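Local coordinates for protein transcription factor IWS1 (Saccharomyces cerevisiae, PDB 3NFQ) that helps regulate RNA polymerase II transcription as a nuclear factor, and may act both in recruitment of TBP and after it, at residues I98-F103 against E135-R140. Residues are numbered along the deposited sequence; the frame is centred on the assembly and turned at random.
Sequences IQKSLF and EAQLAR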
ATOM      1  N   ILE A  98       9.511  -1.604  -1.187  1.00 15.90           N
ATOM      2  CA  ILE A  98       8.148  -1.190  -0.833  1.00 15.09           C
ATOM      3  C   ILE A  98       7.104  -2.215  -1.353  1.00 15.29           C
ATOM      4  O   ILE A  98       6.162  -2.588  -0.641  1.00 14.22           O
ATOM      5  CB  ILE A  98       7.856   0.229  -1.340  1.00 15.17           C
ATOM      6  CG1 ILE A  98       8.443   1.264  -0.387  1.00 17.70           C
ATOM      7  CG2 ILE A  98       6.234   0.452  -1.500  1.00 15.74           C
ATOM      8  CD1 ILE A  98       8.649   2.578  -1.032  1.00 19.60           C
ATOM      9  N   GLN A  99       7.281  -2.684  -2.587  1.00 14.67           N
ATOM     10  CA  GLN A  99       6.334  -3.659  -3.137  1.00 16.08           C
ATOM     11  C   GLN A  99       6.337  -4.922  -2.299  1.00 16.21           C
ATOM     12  O   GLN A  99       5.302  -5.386  -1.876  1.00 17.28           O
ATOM     13  CB  GLN A  99       6.690  -4.034  -4.563  1.00 14.98           C
ATOM     14  CG  GLN A  99       6.692  -2.878  -5.601  1.00 14.57           C
ATOM     15  CD  GLN A  99       7.126  -3.355  -6.973  1.00 16.61           C
ATOM     16  OE1 GLN A  99       6.737  -4.434  -7.406  1.00 15.92           O
ATOM     17  NE2 GLN A  99       7.913  -2.551  -7.678  1.00 15.18           N
ATOM     18  N   LYS A 100       7.520  -5.460  -2.047  1.00 15.83           N
ATOM     19  CA  LYS A 100       7.616  -6.725  -1.347  1.00 18.06           C
ATOM     20  C   LYS A 100       7.140  -6.615   0.106  1.00 16.87           C
ATOM     21  O   LYS A 100       6.425  -7.495   0.618  1.00 16.54           O
ATOM     22  CB  LYS A 100       9.060  -7.201  -1.384  1.00 18.01           C
ATOM     23  CG  LYS A 100       9.115  -8.609  -0.903  1.00 25.71           C
ATOM     24  CD  LYS A 100      10.555  -9.052  -0.689  1.00 32.47           C
ATOM     25  CE  LYS A 100      10.533 -10.557  -0.436  1.00 37.73           C
ATOM     26  NZ  LYS A 100      11.919 -11.068  -0.576  1.00 44.33           N
ATOM     27  N   SER A 101       7.505  -5.522   0.771  1.00 15.97           N
ATOM     28  CA  SER A 101       7.057  -5.342   2.155  1.00 16.90           C
ATOM     29  C   SER A 101       5.566  -5.198   2.254  1.00 15.78           C
ATOM     30  O   SER A 101       4.925  -5.763   3.149  1.00 16.87           O
ATOM     31  CB  SER A 101       7.680  -4.109   2.799  1.00 17.14           C
ATOM     32  OG  SER A 101       9.085  -4.316   2.874  1.00 22.42           O
ATOM     33  N   LEU A 102       4.994  -4.378   1.380  1.00 14.81           N
ATOM     34  CA  LEU A 102       3.524  -4.236   1.429  1.00 14.35           C
ATOM     35  C   LEU A 102       2.758  -5.490   1.044  1.00 14.00           C
ATOM     36  O   LEU A 102       1.743  -5.851   1.685  1.00 14.99           O
ATOM     37  CB  LEU A 102       3.067  -3.033   0.597  1.00 13.93           C
ATOM     38  CG  LEU A 102       3.521  -1.658   1.109  1.00 12.50           C
ATOM     39  CD1 LEU A 102       2.976  -0.554   0.156  1.00 15.04           C
ATOM     40  CD2 LEU A 102       3.030  -1.410   2.488  1.00 11.04           C
ATOM     41  N   PHE A 103       3.219  -6.188   0.013  1.00 14.72           N
ATOM     42  CA  PHE A 103       2.524  -7.394  -0.390  1.00 15.41           C
ATOM     43  C   PHE A 103       2.678  -8.485   0.690  1.00 15.21           C
ATOM     44  O   PHE A 103       1.770  -9.232   0.957  1.00 17.01           O
ATOM     45  CB  PHE A 103       3.007  -7.869  -1.783  1.00 14.40           C
ATOM     46  CG  PHE A 103       2.186  -7.307  -2.934  1.00 17.16           C
ATOM     47  CD1 PHE A 103       2.732  -6.361  -3.798  1.00 15.78           C
ATOM     48  CD2 PHE A 103       0.899  -7.768  -3.160  1.00 17.45           C
ATOM     49  CE1 PHE A 103       1.961  -5.856  -4.897  1.00 18.98           C
ATOM     50  CE2 PHE A 103       0.143  -7.259  -4.249  1.00 21.61           C
ATOM     51  CZ  PHE A 103       0.678  -6.321  -5.087  1.00 17.59           C
ATOM     52  N   GLU A 135       8.427  -8.012 -10.781  1.00 18.70           N
ATOM     53  CA  GLU A 135       9.127  -9.271 -10.618  1.00 20.15           C
ATOM     54  C   GLU A 135       8.161 -10.418 -10.484  1.00 19.13           C
ATOM     55  O   GLU A 135       7.153 -10.293  -9.822  1.00 17.99           O
ATOM     56  CB  GLU A 135       9.967  -9.167  -9.358  1.00 19.68           C
ATOM     57  CG  GLU A 135      11.129  -8.203  -9.535  1.00 23.75           C
ATOM     58  CD  GLU A 135      12.009  -8.566 -10.765  1.00 31.27           C
ATOM     59  OE1 GLU A 135      12.433  -9.746 -10.859  1.00 37.23           O
ATOM     60  OE2 GLU A 135      12.238  -7.691 -11.629  1.00 30.98           O
ATOM     61  N   ALA A 136       8.467 -11.551 -11.122  1.00 19.66           N
ATOM     62  CA  ALA A 136       7.510 -12.653 -11.168  1.00 18.82           C
ATOM     63  C   ALA A 136       7.020 -13.063  -9.837  1.00 18.72           C
ATOM     64  O   ALA A 136       5.837 -13.383  -9.686  1.00 20.58           O
ATOM     65  CB  ALA A 136       8.090 -13.877 -11.931  1.00 19.13           C
ATOM     66  N   GLN A 137       7.886 -13.086  -8.810  1.00 18.42           N
ATOM     67  CA  GLN A 137       7.391 -13.587  -7.551  1.00 19.87           C
ATOM     68  C   GLN A 137       6.257 -12.691  -6.997  1.00 19.53           C
ATOM     69  O   GLN A 137       5.330 -13.185  -6.384  1.00 19.42           O
ATOM     70  CB  GLN A 137       8.504 -13.742  -6.487  1.00 20.61           C
ATOM     71  CG  GLN A 137       8.840 -12.398  -5.925  1.00 29.70           C
ATOM     72  CD  GLN A 137      10.151 -12.313  -5.147  1.00 38.81           C
ATOM     73  OE1 GLN A 137      10.150 -12.270  -3.900  1.00 41.20           O
ATOM     74  NE2 GLN A 137      11.280 -12.219  -5.890  1.00 42.92           N
ATOM     75  N   LEU A 138       6.322 -11.381  -7.254  1.00 18.98           N
ATOM     76  CA  LEU A 138       5.302 -10.480  -6.759  1.00 17.23           C
ATOM     77  C   LEU A 138       4.062 -10.508  -7.646  1.00 15.85           C
ATOM     78  O   LEU A 138       2.975 -10.409  -7.123  1.00 18.00           O
ATOM     79  CB  LEU A 138       5.841  -9.033  -6.635  1.00 17.07           C
ATOM     80  CG  LEU A 138       6.977  -8.927  -5.593  1.00 17.64           C
ATOM     81  CD1 LEU A 138       7.447  -7.480  -5.561  1.00 19.04           C
ATOM     82  CD2 LEU A 138       6.405  -9.293  -4.246  1.00 23.20           C
ATOM     83  N   ALA A 139       4.225 -10.694  -8.956  1.00 16.50           N
ATOM     84  CA  ALA A 139       3.090 -10.760  -9.879  1.00 16.76           C
ATOM     85  C   ALA A 139       2.221 -11.980  -9.543  1.00 17.26           C
ATOM     86  O   ALA A 139       0.985 -11.901  -9.500  1.00 15.04           O
ATOM     87  CB  ALA A 139       3.581 -10.796 -11.358  1.00 16.08           C
ATOM     88  N   ARG A 140       2.887 -13.096  -9.215  1.00 17.54           N
ATOM     89  CA  ARG A 140       2.163 -14.325  -8.870  1.00 17.81           C
ATOM     90  C   ARG A 140       1.519 -14.236  -7.510  1.00 17.42           C
ATOM     91  O   ARG A 140       0.453 -14.759  -7.272  1.00 16.11           O
ATOM     92  CB  ARG A 140       3.136 -15.511  -8.948  1.00 18.16           C
ATOM     93  CG  ARG A 140       3.606 -15.798 -10.364  1.00 21.02           C
ATOM     94  CD  ARG A 140       2.431 -16.057 -11.385  1.00 29.97           C
ATOM     95  NE  ARG A 140       2.770 -15.214 -12.493  1.00 39.33           N
ATOM     96  CZ  ARG A 140       2.144 -14.091 -12.870  1.00 41.27           C
ATOM     97  NH1 ARG A 140       0.980 -13.666 -12.351  1.00 42.72           N
ATOM     98  NH2 ARG A 140       2.692 -13.410 -13.844  1.00 42.51           N
TER
HETATM   99  O   HOH W   1       8.692  -5.818  -8.724  1.00 18.60           O
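The flat amide of Gln-99 meets Leu-138 at its oxygen: CD1 of Leu-138 approaches from above the amide plane, 3.6 Å from OE1. Water 1 is tilted to the same side of that plane and donates to Gln-99 OE1 at 2.7 Å; it accepts from Glu-135 N at 3.0 Å. At the other corner of the amide, NE2 bonds to Pro-94 O, so both ends are held and its rotation largely fixed. The second flat group, the Phe-103 ring, packs edge-to-face with Tyr-128, and the Phe-103 side chain reaches Leu-141, Ala-142 and Leu-145. Leu-138 is a knob in the hole formed by Phe-96, Gln-99, Lys-100 and Phe-103. With CG anti to the carbonyl carbon (chi1 -64°) and the CB bond directed at helix 96-107, its two methyls divide the near face: CD1 sits 3.7 Å from Gln-99 CB, and CD2 4.1 Å from Lys-100 CA and 4.4 Å from Phe-103 CB. At the exposed margin the extended Lys-100 chain crosses Gln-137 at about a right angle, CE 3.9 Å from Gln-137 OE1, a loose approach without a hydrogen bond. The axes of 98-103 and 136-140 approach to 10.8 Å at 34°, where helices 96-107 and 136-149 of the TFIIS N-terminal-like bundle meet. No direct hydrogen bond links the segments: apolar packing on one leucine joins them, and one water bridges Gln-99 to the N-cap residue Glu-135.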